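Local coordinates for putative nisin-resistance protein (Streptococcus agalactiae 515, PDB 4Y68), which probably confers resistance to the lantibiotic nisin by acting as a membrane-associated lipoprotein peptidase of family S41 that recognises and cleaves the antimicrobial peptide, at residues I121-I126 against L153-S158; S106-Y111 against I126-K131; K225-A230 against A249-T254. All coordinates share one frame; numbering follows the deposited sequence.

The three contacts illustrate how loops at one end of a sheet are tied to its strands. Contact 1 joins two neighbouring parallel strands, and contact 2, about 12 Å away between centres, joins the chain leading into edge strand 110-113 to the loop after strand 118-122; they share I126, and the T122 N to E110 O distance is 2.8 Å. Contact 3 lies about 13 Å from contact 1 and is tied to it where L157 O meets T226 OG1 at 2.8 Å. It carries S228, probably the nucleophile. Contacts 2 and 3 do not touch: their centres are about 18 Å apart and their nearest atoms about 7 Å, with contact 1 connected to both.

Contact 1: I121-I126 against L153-S158; sequences ITIPSI and LILDLS
I121 and I123 pair with strand 152-156 through their backbones and pack against its side chains. I121 N donates to I154 O (2.7 Å), and I121 O accepts from D156 N at 2.8 Å, the nitrogen lying nearly in line with the C=O of I121. The third bond, I123 N to D156 O at 3.0 Å, has its donor tilted 16° from the carbonyl plane, just where the regular pairing ends.

The apolar contacts lie on the side of the sheet shared by I121 and L155. CD1 of I123 rests against CB of L155 at 3.8 Å, while its other branch, CG2, meets L157 CD2 at 3.7 Å. These two branches divide the work because CG1 of I123 stands beside the backbone N and CG2 anti to it (chi1 -63°). I123 and L157 run alongside each other, whereas I121 slants across L153, CD1 to CD2 at 4.1 Å.

T122 and D156 share the other side. A water bridges T122 OG1, 2.7 Å away, to D156 OD2 and donates to the carboxylate. D156 OD1 is gripped twice from S158: it receives the S158 hydroxyl on its syn lone pair, and the backbone N comes from above the carboxylate plane at 3.0 Å. The latter bond closes an Asx turn at the end of the strand.

Farther out, helix 131-147 covers the apolar side, with I144 on I121, Y137 on I123 and L145 on L153. Strand 118-122, this helix and strand 152-156 form a classic beta-alpha-beta crossover within the S41 peptidase domain.

Contact 2: S106-Y111 against I126-K131; sequences SRYPEY and ISKLDK
The phenol ring of Y108 is approached obliquely by the terminal methyl of I126, with CE1 and CD1 4.4 Å apart. The ring of H136, from helix 131-147, also meets it, the two planes inclined at about 60°. The hydroxyl comes within 4.2 Å of K128 NZ, too far for a direct bond.

Closer packing occurs at S106. Its CB sits 3.8 Å from CG1 of I126, a branch carried anti to the backbone N (chi1 170°) and thus laid alongside the serine. S106 OG accepts the backbone N-H of S127 at 3.0 Å, nearly straight at 176°, and itself donates to the carbonyl of T103. Used in both directions, this hydroxyl connects the chain after helix 96-103 to the loop leaving strand 118-122. S127 turns its own hydroxyl to D102, reinforcing the same connection. The extended chain of K128 starts beside S106, its CG 3.9 Å from OG and its CD 4.1 Å from CB.

Around this junction, R107 pairs through its backbone with S125; farther along, E110 pairs with T122, where strand 110-113 runs antiparallel to strand 118-122. D130 caps the start of helix 131-147. Y137 of that helix touches both Y108 and I126, while P167 and M168 of helix 165-171 pack on I126, and the contact thus sits between the edge strand and two helices.

Contact 3: K225-A230 against A249-T254; sequences KTASSA and ATAGYT
T226 and T250 slant across each other, the methyl CG2 of T250 lying 4.0 Å from both CB and CG2 of T226. T250 presents this methyl because its hydroxyl occupies the slot between backbone N and carbonyl carbon (chi1 61°), where OG1 bonds to E231 and I288 N. The T226 hydroxyl is hydrogen-bonded to L157 O instead, so the threonines meet through carbon and send their polar ends elsewhere.

Beside them the backbones are joined by one bond, A251 N to T226 O at 2.9 Å. It is fairly straight at the hydrogen, although the donor is tilted 25° from the carbonyl plane. The CB of T250 also crowds this oxygen, at 3.3 Å.

Next along, the methyls of A227 and A251 touch at 3.7 Å. They address the ring of Y253 differently: A251 CB lies in its plane at the edge, whereas A227 CB approaches obliquely, 4.2 Å from CD2. Y253 begins by facing S228, with its CB 3.9 Å from S228 N, but the ring then leads away past the alanines. Between A251 and Y253, G252 adopts positive phi and psi, where a CB would be jammed against the carbonyl O of A251.

E231, in the helix that follows S228, fastens both segments: OE1 receives S228 N and Y253 N, while OE2 bonds G252 N and the T250 hydroxyl. S228 combines a positive phi (68°) with a strongly negative psi, unusual for a residue other than glycine. It stands at the N-cap position of helix 229-235, though its hydroxyl makes no capping bond and instead hydrogen-bonds H90. This pairing is consistent with a Ser-His catalytic dyad in this S41 peptidase, with 249-254 forming part of its surroundings.

Contact 1: I121-I126 against L153-S158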
ATOM      1  N   ILE A 121     -19.464  -1.319   0.865  1.00 25.77           N
ATOM      2  CA  ILE A 121     -18.468  -1.972   0.023  1.00 25.53           C
ATOM      3  C   ILE A 121     -17.235  -2.408   0.832  1.00 26.79           C
ATOM      4  O   ILE A 121     -16.597  -1.614   1.515  1.00 25.17           O
ATOM      5  CB  ILE A 121     -18.057  -1.070  -1.144  1.00 22.42           C
ATOM      6  CG1 ILE A 121     -19.291  -0.706  -1.978  1.00 24.76           C
ATOM      7  CG2 ILE A 121     -17.104  -1.796  -2.074  1.00 27.04           C
ATOM      8  CD1 ILE A 121     -18.999   0.249  -3.124  1.00 24.16           C
ATOM      9  N   THR A 122     -16.950  -3.700   0.771  1.00 24.86           N
ATOM     10  CA  THR A 122     -15.777  -4.301   1.381  1.00 25.39           C
ATOM     11  C   THR A 122     -14.615  -4.259   0.400  1.00 25.07           C
ATOM     12  O   THR A 122     -14.727  -4.734  -0.729  1.00 28.09           O
ATOM     13  CB  THR A 122     -16.076  -5.742   1.802  1.00 28.12           C
ATOM     14  OG1 THR A 122     -17.180  -5.731   2.710  1.00 27.58           O
ATOM     15  CG2 THR A 122     -14.881  -6.397   2.475  1.00 22.13           C
ATOM     16  N   ILE A 123     -13.509  -3.664   0.828  1.00 25.71           N
ATOM     17  CA  ILE A 123     -12.357  -3.441  -0.036  1.00 24.42           C
ATOM     18  C   ILE A 123     -11.126  -4.131   0.549  1.00 23.60           C
ATOM     19  O   ILE A 123     -10.458  -3.567   1.403  1.00 25.17           O
ATOM     20  CB  ILE A 123     -12.104  -1.926  -0.201  1.00 28.87           C
ATOM     21  CG1 ILE A 123     -13.303  -1.270  -0.905  1.00 27.12           C
ATOM     22  CG2 ILE A 123     -10.780  -1.660  -0.910  1.00 23.38           C
ATOM     23  CD1 ILE A 123     -13.485   0.169  -0.548  1.00 24.17           C
ATOM     24  N   PRO A 124     -10.831  -5.367   0.105  1.00 22.52           N
ATOM     25  CA  PRO A 124      -9.841  -6.202   0.799  1.00 22.12           C
ATOM     26  C   PRO A 124      -8.432  -6.132   0.232  1.00 23.09           C
ATOM     27  O   PRO A 124      -8.234  -5.624  -0.876  1.00 21.79           O
ATOM     28  CB  PRO A 124     -10.393  -7.612   0.593  1.00 22.19           C
ATOM     29  CG  PRO A 124     -10.947  -7.537  -0.795  1.00 23.67           C
ATOM     30  CD  PRO A 124     -11.553  -6.139  -0.920  1.00 22.03           C
ATOM     31  N   SER A 125      -7.482  -6.670   0.989  1.00 21.62           N
ATOM     32  CA  SER A 125      -6.110  -6.910   0.515  1.00 22.34           C
ATOM     33  C   SER A 125      -6.048  -7.671  -0.795  1.00 23.77           C
ATOM     34  O   SER A 125      -6.710  -8.684  -0.960  1.00 28.26           O
ATOM     35  CB  SER A 125      -5.309  -7.714   1.544  1.00 23.38           C
ATOM     36  OG  SER A 125      -5.582  -7.306   2.872  1.00 32.43           O
ATOM     37  N   ILE A 126      -5.224  -7.190  -1.714  1.00 22.07           N
ATOM     38  CA  ILE A 126      -4.846  -7.945  -2.900  1.00 21.88           C
ATOM     39  C   ILE A 126      -3.410  -7.600  -3.247  1.00 25.25           C
ATOM     40  O   ILE A 126      -3.052  -6.419  -3.330  1.00 20.42           O
ATOM     41  CB  ILE A 126      -5.732  -7.640  -4.110  1.00 19.50           C
ATOM     42  CG1 ILE A 126      -5.136  -8.281  -5.368  1.00 20.02           C
ATOM     43  CG2 ILE A 126      -5.892  -6.131  -4.297  1.00 19.80           C
ATOM     44  CD1 ILE A 126      -6.040  -8.174  -6.591  1.00 22.39           C
ATOM     45  N   LEU A 153     -22.304   5.924   0.326  1.00 32.71           N
ATOM     46  CA  LEU A 153     -21.435   4.741   0.316  1.00 28.40           C
ATOM     47  C   LEU A 153     -20.734   4.504   1.659  1.00 29.23           C
ATOM     48  O   LEU A 153     -20.403   5.437   2.386  1.00 27.39           O
ATOM     49  CB  LEU A 153     -20.401   4.878  -0.796  1.00 28.37           C
ATOM     50  CG  LEU A 153     -20.982   4.903  -2.216  1.00 32.31           C
ATOM     51  CD1 LEU A 153     -19.979   5.396  -3.267  1.00 23.22           C
ATOM     52  CD2 LEU A 153     -21.486   3.521  -2.586  1.00 25.83           C
ATOM     53  N   ILE A 154     -20.536   3.243   2.006  1.00 30.93           N
ATOM     54  CA  ILE A 154     -19.633   2.914   3.096  1.00 26.45           C
ATOM     55  C   ILE A 154     -18.505   2.104   2.497  1.00 25.98           C
ATOM     56  O   ILE A 154     -18.741   1.080   1.866  1.00 29.43           O
ATOM     57  CB  ILE A 154     -20.296   2.114   4.225  1.00 28.73           C
ATOM     58  CG1 ILE A 154     -21.533   2.842   4.726  1.00 27.89           C
ATOM     59  CG2 ILE A 154     -19.298   1.892   5.367  1.00 24.51           C
ATOM     60  CD1 ILE A 154     -22.154   2.214   5.947  1.00 30.25           C
ATOM     61  N   LEU A 155     -17.284   2.598   2.666  1.00 27.06           N
ATOM     62  CA  LEU A 155     -16.095   1.963   2.132  1.00 21.14           C
ATOM     63  C   LEU A 155     -15.374   1.359   3.298  1.00 20.37           C
ATOM     64  O   LEU A 155     -14.922   2.078   4.164  1.00 24.36           O
ATOM     65  CB  LEU A 155     -15.200   2.967   1.431  1.00 22.69           C
ATOM     66  CG  LEU A 155     -15.792   3.764   0.274  1.00 25.64           C
ATOM     67  CD1 LEU A 155     -14.714   4.664  -0.304  1.00 24.01           C
ATOM     68  CD2 LEU A 155     -16.356   2.831  -0.786  1.00 22.28           C
ATOM     69  N   ASP A 156     -15.259   0.040   3.318  1.00 23.52           N
ATOM     70  CA  ASP A 156     -14.732  -0.662   4.477  1.00 21.51           C
ATOM     71  C   ASP A 156     -13.337  -1.207   4.188  1.00 21.42           C
ATOM     72  O   ASP A 156     -13.169  -2.132   3.377  1.00 22.33           O
ATOM     73  CB  ASP A 156     -15.687  -1.786   4.893  1.00 23.70           C
ATOM     74  CG  ASP A 156     -15.221  -2.523   6.136  1.00 24.89           C
ATOM     75  OD1 ASP A 156     -14.308  -2.015   6.854  1.00 25.49           O
ATOM     76  OD2 ASP A 156     -15.780  -3.609   6.396  1.00 24.08           O
ATOM     77  N   LEU A 157     -12.352  -0.605   4.862  1.00 22.13           N
ATOM     78  CA  LEU A 157     -10.943  -0.952   4.724  1.00 20.87           C
ATOM     79  C   LEU A 157     -10.426  -1.721   5.931  1.00 22.78           C
ATOM     80  O   LEU A 157      -9.217  -1.925   6.043  1.00 19.34           O
ATOM     81  CB  LEU A 157     -10.086   0.320   4.520  1.00 18.89           C
ATOM     82  CG  LEU A 157     -10.360   1.173   3.260  1.00 21.96           C
ATOM     83  CD1 LEU A 157      -9.781   2.571   3.385  1.00 19.71           C
ATOM     84  CD2 LEU A 157      -9.871   0.513   1.978  1.00 16.34           C
ATOM     85  N   SER A 158     -11.321  -2.107   6.847  1.00 19.39           N
ATOM     86  CA  SER A 158     -10.936  -2.993   7.970  1.00 20.55           C
ATOM     87  C   SER A 158     -10.127  -4.179   7.481  1.00 23.72           C
ATOM     88  O   SER A 158     -10.475  -4.793   6.476  1.00 25.69           O
ATOM     89  CB  SER A 158     -12.163  -3.529   8.721  1.00 22.26           C
ATOM     90  OG  SER A 158     -12.996  -2.488   9.200  1.00 24.07           O
TER
HETATM   91  O   HOH W   1     -17.323  -5.356   5.401  1.00 34.25           O

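Contact 2: S106-Y111 against I126-K131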
ATOM      1  N   SER A 106      -5.002 -13.129  -1.689  1.00 39.70           N
ATOM      2  CA  SER A 106      -5.719 -12.000  -2.284  1.00 39.10           C
ATOM      3  C   SER A 106      -7.232 -12.220  -2.381  1.00 37.32           C
ATOM      4  O   SER A 106      -7.698 -13.327  -2.643  1.00 36.85           O
ATOM      5  CB  SER A 106      -5.141 -11.700  -3.661  1.00 34.88           C
ATOM      6  OG  SER A 106      -3.766 -11.378  -3.545  1.00 36.44           O
ATOM      7  N   ARG A 107      -8.005 -11.162  -2.173  1.00 34.88           N
ATOM      8  CA  ARG A 107      -9.456 -11.305  -2.214  1.00 34.75           C
ATOM      9  C   ARG A 107     -10.067 -10.265  -3.126  1.00 31.66           C
ATOM     10  O   ARG A 107      -9.418  -9.279  -3.454  1.00 29.25           O
ATOM     11  CB  ARG A 107     -10.045 -11.201  -0.812  1.00 33.18           C
ATOM     12  CG  ARG A 107      -9.019 -10.839   0.246  1.00 42.75           C
ATOM     13  CD  ARG A 107      -8.793 -11.987   1.198  1.00 49.24           C
ATOM     14  NE  ARG A 107      -7.649 -11.754   2.089  1.00 55.68           N
ATOM     15  CZ  ARG A 107      -7.759 -11.369   3.360  1.00 58.71           C
ATOM     16  NH1 ARG A 107      -8.960 -11.158   3.887  1.00 48.23           N
ATOM     17  NH2 ARG A 107      -6.667 -11.198   4.105  1.00 57.23           N
ATOM     18  N   TYR A 108     -11.310 -10.488  -3.555  1.00 29.62           N
ATOM     19  CA  TYR A 108     -12.004  -9.474  -4.343  1.00 23.82           C
ATOM     20  C   TYR A 108     -13.037  -8.682  -3.525  1.00 24.33           C
ATOM     21  O   TYR A 108     -13.569  -9.170  -2.524  1.00 25.07           O
ATOM     22  CB  TYR A 108     -12.646 -10.122  -5.569  1.00 23.71           C
ATOM     23  CG  TYR A 108     -11.597 -10.676  -6.505  1.00 29.43           C
ATOM     24  CD1 TYR A 108     -10.654  -9.840  -7.107  1.00 30.68           C
ATOM     25  CD2 TYR A 108     -11.521 -12.042  -6.764  1.00 35.18           C
ATOM     26  CE1 TYR A 108      -9.665 -10.355  -7.956  1.00 30.35           C
ATOM     27  CE2 TYR A 108     -10.552 -12.564  -7.607  1.00 35.37           C
ATOM     28  CZ  TYR A 108      -9.624 -11.723  -8.200  1.00 41.05           C
ATOM     29  OH  TYR A 108      -8.660 -12.272  -9.024  1.00 40.49           O
ATOM     30  N   PRO A 109     -13.303  -7.437  -3.944  1.00 24.46           N
ATOM     31  CA  PRO A 109     -14.282  -6.569  -3.280  1.00 28.75           C
ATOM     32  C   PRO A 109     -15.656  -7.207  -3.297  1.00 30.01           C
ATOM     33  O   PRO A 109     -15.944  -8.004  -4.188  1.00 28.20           O
ATOM     34  CB  PRO A 109     -14.273  -5.279  -4.128  1.00 23.50           C
ATOM     35  CG  PRO A 109     -13.047  -5.339  -4.914  1.00 26.51           C
ATOM     36  CD  PRO A 109     -12.773  -6.810  -5.161  1.00 23.88           C
ATOM     37  N   GLU A 110     -16.478  -6.842  -2.322  1.00 30.35           N
ATOM     38  CA  GLU A 110     -17.841  -7.339  -2.157  1.00 31.03           C
ATOM     39  C   GLU A 110     -18.686  -6.152  -1.767  1.00 28.09           C
ATOM     40  O   GLU A 110     -18.155  -5.214  -1.187  1.00 26.33           O
ATOM     41  CB  GLU A 110     -17.922  -8.390  -1.052  1.00 29.63           C
ATOM     42  CG  GLU A 110     -18.026  -9.818  -1.509  1.00 44.83           C
ATOM     43  CD  GLU A 110     -18.248 -10.750  -0.332  1.00 46.20           C
ATOM     44  OE1 GLU A 110     -17.560 -10.549   0.698  1.00 49.12           O
ATOM     45  OE2 GLU A 110     -19.115 -11.660  -0.435  1.00 47.25           O
ATOM     46  N   TYR A 111     -19.981  -6.178  -2.071  1.00 28.31           N
ATOM     47  CA  TYR A 111     -20.901  -5.197  -1.493  1.00 26.90           C
ATOM     48  C   TYR A 111     -22.179  -5.859  -1.002  1.00 27.44           C
ATOM     49  O   TYR A 111     -22.550  -6.935  -1.463  1.00 29.13           O
ATOM     50  CB  TYR A 111     -21.254  -4.106  -2.501  1.00 26.44           C
ATOM     51  CG  TYR A 111     -22.416  -4.487  -3.394  1.00 31.59           C
ATOM     52  CD1 TYR A 111     -22.239  -5.361  -4.454  1.00 30.98           C
ATOM     53  CD2 TYR A 111     -23.694  -3.998  -3.154  1.00 31.14           C
ATOM     54  CE1 TYR A 111     -23.288  -5.727  -5.257  1.00 34.76           C
ATOM     55  CE2 TYR A 111     -24.752  -4.349  -3.962  1.00 36.57           C
ATOM     56  CZ  TYR A 111     -24.543  -5.216  -5.012  1.00 40.23           C
ATOM     57  OH  TYR A 111     -25.589  -5.578  -5.827  1.00 42.93           O
ATOM     58  N   ILE A 126      -5.224  -7.190  -1.714  1.00 22.07           N
ATOM     59  CA  ILE A 126      -4.846  -7.945  -2.900  1.00 21.88           C
ATOM     60  C   ILE A 126      -3.410  -7.600  -3.247  1.00 25.25           C
ATOM     61  O   ILE A 126      -3.052  -6.419  -3.330  1.00 20.42           O
ATOM     62  CB  ILE A 126      -5.732  -7.640  -4.110  1.00 19.50           C
ATOM     63  CG1 ILE A 126      -5.136  -8.281  -5.368  1.00 20.02           C
ATOM     64  CG2 ILE A 126      -5.892  -6.131  -4.297  1.00 19.80           C
ATOM     65  CD1 ILE A 126      -6.040  -8.174  -6.591  1.00 22.39           C
ATOM     66  N   SER A 127      -2.602  -8.633  -3.457  1.00 24.15           N
ATOM     67  CA  SER A 127      -1.179  -8.477  -3.715  1.00 26.28           C
ATOM     68  C   SER A 127      -0.809  -8.905  -5.113  1.00 35.03           C
ATOM     69  O   SER A 127       0.364  -8.828  -5.498  1.00 29.64           O
ATOM     70  CB  SER A 127      -0.367  -9.288  -2.716  1.00 31.99           C
ATOM     71  OG  SER A 127       0.094  -8.422  -1.695  1.00 41.68           O
ATOM     72  N   LYS A 128      -1.805  -9.384  -5.859  1.00 27.20           N
ATOM     73  CA  LYS A 128      -1.552  -9.923  -7.178  1.00 26.21           C
ATOM     74  C   LYS A 128      -1.069  -8.837  -8.103  1.00 30.63           C
ATOM     75  O   LYS A 128      -1.387  -7.661  -7.909  1.00 32.25           O
ATOM     76  CB  LYS A 128      -2.796 -10.606  -7.724  1.00 31.42           C
ATOM     77  CG  LYS A 128      -2.853 -12.085  -7.313  1.00 32.55           C
ATOM     78  CD  LYS A 128      -4.233 -12.670  -7.517  1.00 39.99           C
ATOM     79  CE  LYS A 128      -4.310 -14.136  -7.079  1.00 44.82           C
ATOM     80  NZ  LYS A 128      -5.723 -14.624  -7.118  1.00 46.83           N
ATOM     81  N   LEU A 129      -0.254  -9.246  -9.075  1.00 30.63           N
ATOM     82  CA  LEU A 129       0.342  -8.354 -10.074  1.00 31.71           C
ATOM     83  C   LEU A 129      -0.257  -8.594 -11.448  1.00 30.88           C
ATOM     84  O   LEU A 129      -0.333  -7.683 -12.257  1.00 29.97           O
ATOM     85  CB  LEU A 129       1.865  -8.556 -10.169  1.00 32.72           C
ATOM     86  CG  LEU A 129       2.707  -8.325  -8.921  1.00 32.02           C
ATOM     87  CD1 LEU A 129       4.191  -8.473  -9.256  1.00 23.66           C
ATOM     88  CD2 LEU A 129       2.377  -6.933  -8.373  1.00 28.21           C
ATOM     89  N   ASP A 130      -0.647  -9.839 -11.710  1.00 33.13           N
ATOM     90  CA  ASP A 130      -1.126 -10.217 -13.029  1.00 36.53           C
ATOM     91  C   ASP A 130      -2.355  -9.413 -13.443  1.00 33.90           C
ATOM     92  O   ASP A 130      -3.269  -9.170 -12.652  1.00 33.81           O
ATOM     93  CB  ASP A 130      -1.426 -11.717 -13.078  1.00 33.62           C
ATOM     94  CG  ASP A 130      -2.711 -12.055 -12.426  1.00 37.83           C
ATOM     95  OD1 ASP A 130      -3.724 -12.145 -13.154  1.00 39.20           O
ATOM     96  OD2 ASP A 130      -2.717 -12.201 -11.186  1.00 38.54           O
ATOM     97  N   LYS A 131      -2.347  -8.991 -14.699  1.00 35.31           N
ATOM     98  CA  LYS A 131      -3.330  -8.062 -15.258  1.00 35.09           C
ATOM     99  C   LYS A 131      -4.780  -8.516 -15.099  1.00 34.36           C
ATOM    100  O   LYS A 131      -5.685  -7.698 -14.884  1.00 32.83           O
ATOM    101  CB  LYS A 131      -3.009  -7.860 -16.740  1.00 35.21           C
ATOM    102  CG  LYS A 131      -3.663  -6.690 -17.440  1.00 38.43           C
ATOM    103  CD  LYS A 131      -3.169  -6.656 -18.899  1.00 37.25           C
ATOM    104  CE  LYS A 131      -3.268  -5.269 -19.536  1.00 40.52           C
ATOM    105  NZ  LYS A 131      -4.627  -4.869 -20.002  1.00 43.42           N
TER

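Contact 3: K225-A230 against A249-T254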
ATOM      1  N   LYS A 225      -5.863  -2.955  11.861  1.00 31.11           N
ATOM      2  CA  LYS A 225      -5.136  -3.771  10.890  1.00 28.22           C
ATOM      3  C   LYS A 225      -4.997  -3.074   9.530  1.00 24.03           C
ATOM      4  O   LYS A 225      -4.136  -3.432   8.730  1.00 22.72           O
ATOM      5  CB  LYS A 225      -5.817  -5.129  10.709  1.00 24.77           C
ATOM      6  CG  LYS A 225      -5.676  -6.082  11.898  1.00 34.87           C
ATOM      7  CD  LYS A 225      -5.852  -7.544  11.435  1.00 40.38           C
ATOM      8  CE  LYS A 225      -6.105  -8.512  12.594  1.00 58.47           C
ATOM      9  NZ  LYS A 225      -5.174  -8.308  13.750  1.00 61.24           N
ATOM     10  N   THR A 226      -5.839  -2.084   9.273  1.00 23.45           N
ATOM     11  CA  THR A 226      -5.760  -1.321   8.015  1.00 21.99           C
ATOM     12  C   THR A 226      -4.356  -0.797   7.787  1.00 19.14           C
ATOM     13  O   THR A 226      -3.896   0.042   8.547  1.00 25.39           O
ATOM     14  CB  THR A 226      -6.746  -0.138   8.026  1.00 18.88           C
ATOM     15  OG1 THR A 226      -8.068  -0.644   8.219  1.00 22.50           O
ATOM     16  CG2 THR A 226      -6.669   0.650   6.691  1.00 16.31           C
ATOM     17  N   ALA A 227      -3.675  -1.250   6.741  1.00 18.79           N
ATOM     18  CA  ALA A 227      -2.255  -0.917   6.612  1.00 22.72           C
ATOM     19  C   ALA A 227      -1.768  -0.639   5.192  1.00 21.02           C
ATOM     20  O   ALA A 227      -2.295  -1.165   4.220  1.00 21.75           O
ATOM     21  CB  ALA A 227      -1.398  -2.057   7.210  1.00 19.51           C
ATOM     22  N   SER A 228      -0.727   0.176   5.101  1.00 18.61           N
ATOM     23  CA  SER A 228       0.116   0.210   3.914  1.00 21.36           C
ATOM     24  C   SER A 228      -0.647   0.786   2.714  1.00 18.17           C
ATOM     25  O   SER A 228      -1.149   1.904   2.795  1.00 19.71           O
ATOM     26  CB  SER A 228       0.653  -1.196   3.622  1.00 21.23           C
ATOM     27  OG  SER A 228       1.894  -1.129   2.933  1.00 27.82           O
ATOM     28  N   SER A 229      -0.748   0.027   1.625  1.00 21.95           N
ATOM     29  CA  SER A 229      -1.498   0.476   0.447  1.00 17.91           C
ATOM     30  C   SER A 229      -2.896   0.949   0.837  1.00 20.62           C
ATOM     31  O   SER A 229      -3.438   1.905   0.267  1.00 24.56           O
ATOM     32  CB  SER A 229      -1.614  -0.649  -0.582  1.00 20.98           C
ATOM     33  OG  SER A 229      -0.438  -0.804  -1.358  1.00 16.75           O
ATOM     34  N   ALA A 230      -3.481   0.244   1.796  1.00 19.43           N
ATOM     35  CA  ALA A 230      -4.804   0.558   2.292  1.00 19.06           C
ATOM     36  C   ALA A 230      -4.775   1.891   3.010  1.00 18.46           C
ATOM     37  O   ALA A 230      -5.710   2.675   2.901  1.00 18.14           O
ATOM     38  CB  ALA A 230      -5.306  -0.554   3.229  1.00 17.48           C
ATOM     39  N   ALA A 249      -7.733   4.007  14.768  1.00 25.30           N
ATOM     40  CA  ALA A 249      -6.457   4.334  14.153  1.00 28.64           C
ATOM     41  C   ALA A 249      -5.932   3.167  13.330  1.00 26.95           C
ATOM     42  O   ALA A 249      -6.085   2.010  13.702  1.00 25.25           O
ATOM     43  CB  ALA A 249      -5.445   4.731  15.224  1.00 25.30           C
ATOM     44  N   THR A 250      -5.307   3.477  12.207  1.00 22.73           N
ATOM     45  CA  THR A 250      -4.752   2.428  11.354  1.00 24.89           C
ATOM     46  C   THR A 250      -3.407   1.876  11.863  1.00 23.92           C
ATOM     47  O   THR A 250      -2.900   2.303  12.894  1.00 24.46           O
ATOM     48  CB  THR A 250      -4.597   2.962   9.946  1.00 24.89           C
ATOM     49  OG1 THR A 250      -3.705   4.072   9.970  1.00 23.40           O
ATOM     50  CG2 THR A 250      -5.943   3.468   9.464  1.00 22.56           C
ATOM     51  N   ALA A 251      -2.809   0.944  11.129  1.00 26.13           N
ATOM     52  CA  ALA A 251      -1.676   0.183  11.661  1.00 24.64           C
ATOM     53  C   ALA A 251      -0.413   1.017  11.757  1.00 26.26           C
ATOM     54  O   ALA A 251       0.471   0.704  12.541  1.00 27.59           O
ATOM     55  CB  ALA A 251      -1.416  -1.061  10.808  1.00 22.97           C
ATOM     56  N   GLY A 252      -0.318   2.070  10.958  1.00 23.82           N
ATOM     57  CA  GLY A 252       0.849   2.939  11.007  1.00 21.10           C
ATOM     58  C   GLY A 252       1.971   2.496  10.090  1.00 23.70           C
ATOM     59  O   GLY A 252       3.130   2.449  10.505  1.00 22.76           O
ATOM     60  N   TYR A 253       1.639   2.174   8.837  1.00 22.67           N
ATOM     61  CA  TYR A 253       2.662   1.809   7.847  1.00 19.61           C
ATOM     62  C   TYR A 253       2.578   2.814   6.711  1.00 23.93           C
ATOM     63  O   TYR A 253       2.634   2.470   5.517  1.00 23.36           O
ATOM     64  CB  TYR A 253       2.489   0.354   7.374  1.00 20.13           C
ATOM     65  CG  TYR A 253       2.886  -0.644   8.457  1.00 21.17           C
ATOM     66  CD1 TYR A 253       4.143  -1.223   8.471  1.00 22.80           C
ATOM     67  CD2 TYR A 253       2.013  -0.969   9.480  1.00 28.55           C
ATOM     68  CE1 TYR A 253       4.520  -2.105   9.463  1.00 26.90           C
ATOM     69  CE2 TYR A 253       2.378  -1.842  10.495  1.00 27.60           C
ATOM     70  CZ  TYR A 253       3.634  -2.412  10.475  1.00 32.13           C
ATOM     71  OH  TYR A 253       3.998  -3.294  11.465  1.00 35.54           O
ATOM     72  N   THR A 254       2.430   4.073   7.112  1.00 20.11           N
ATOM     73  CA  THR A 254       2.313   5.161   6.171  1.00 19.11           C
ATOM     74  C   THR A 254       3.719   5.562   5.731  1.00 23.17           C
ATOM     75  O   THR A 254       4.255   6.584   6.149  1.00 22.80           O
ATOM     76  CB  THR A 254       1.539   6.365   6.775  1.00 20.60           C
ATOM     77  OG1 THR A 254       1.933   6.563   8.143  1.00 21.78           O
ATOM     78  CG2 THR A 254       0.025   6.088   6.746  1.00 21.44           C
TER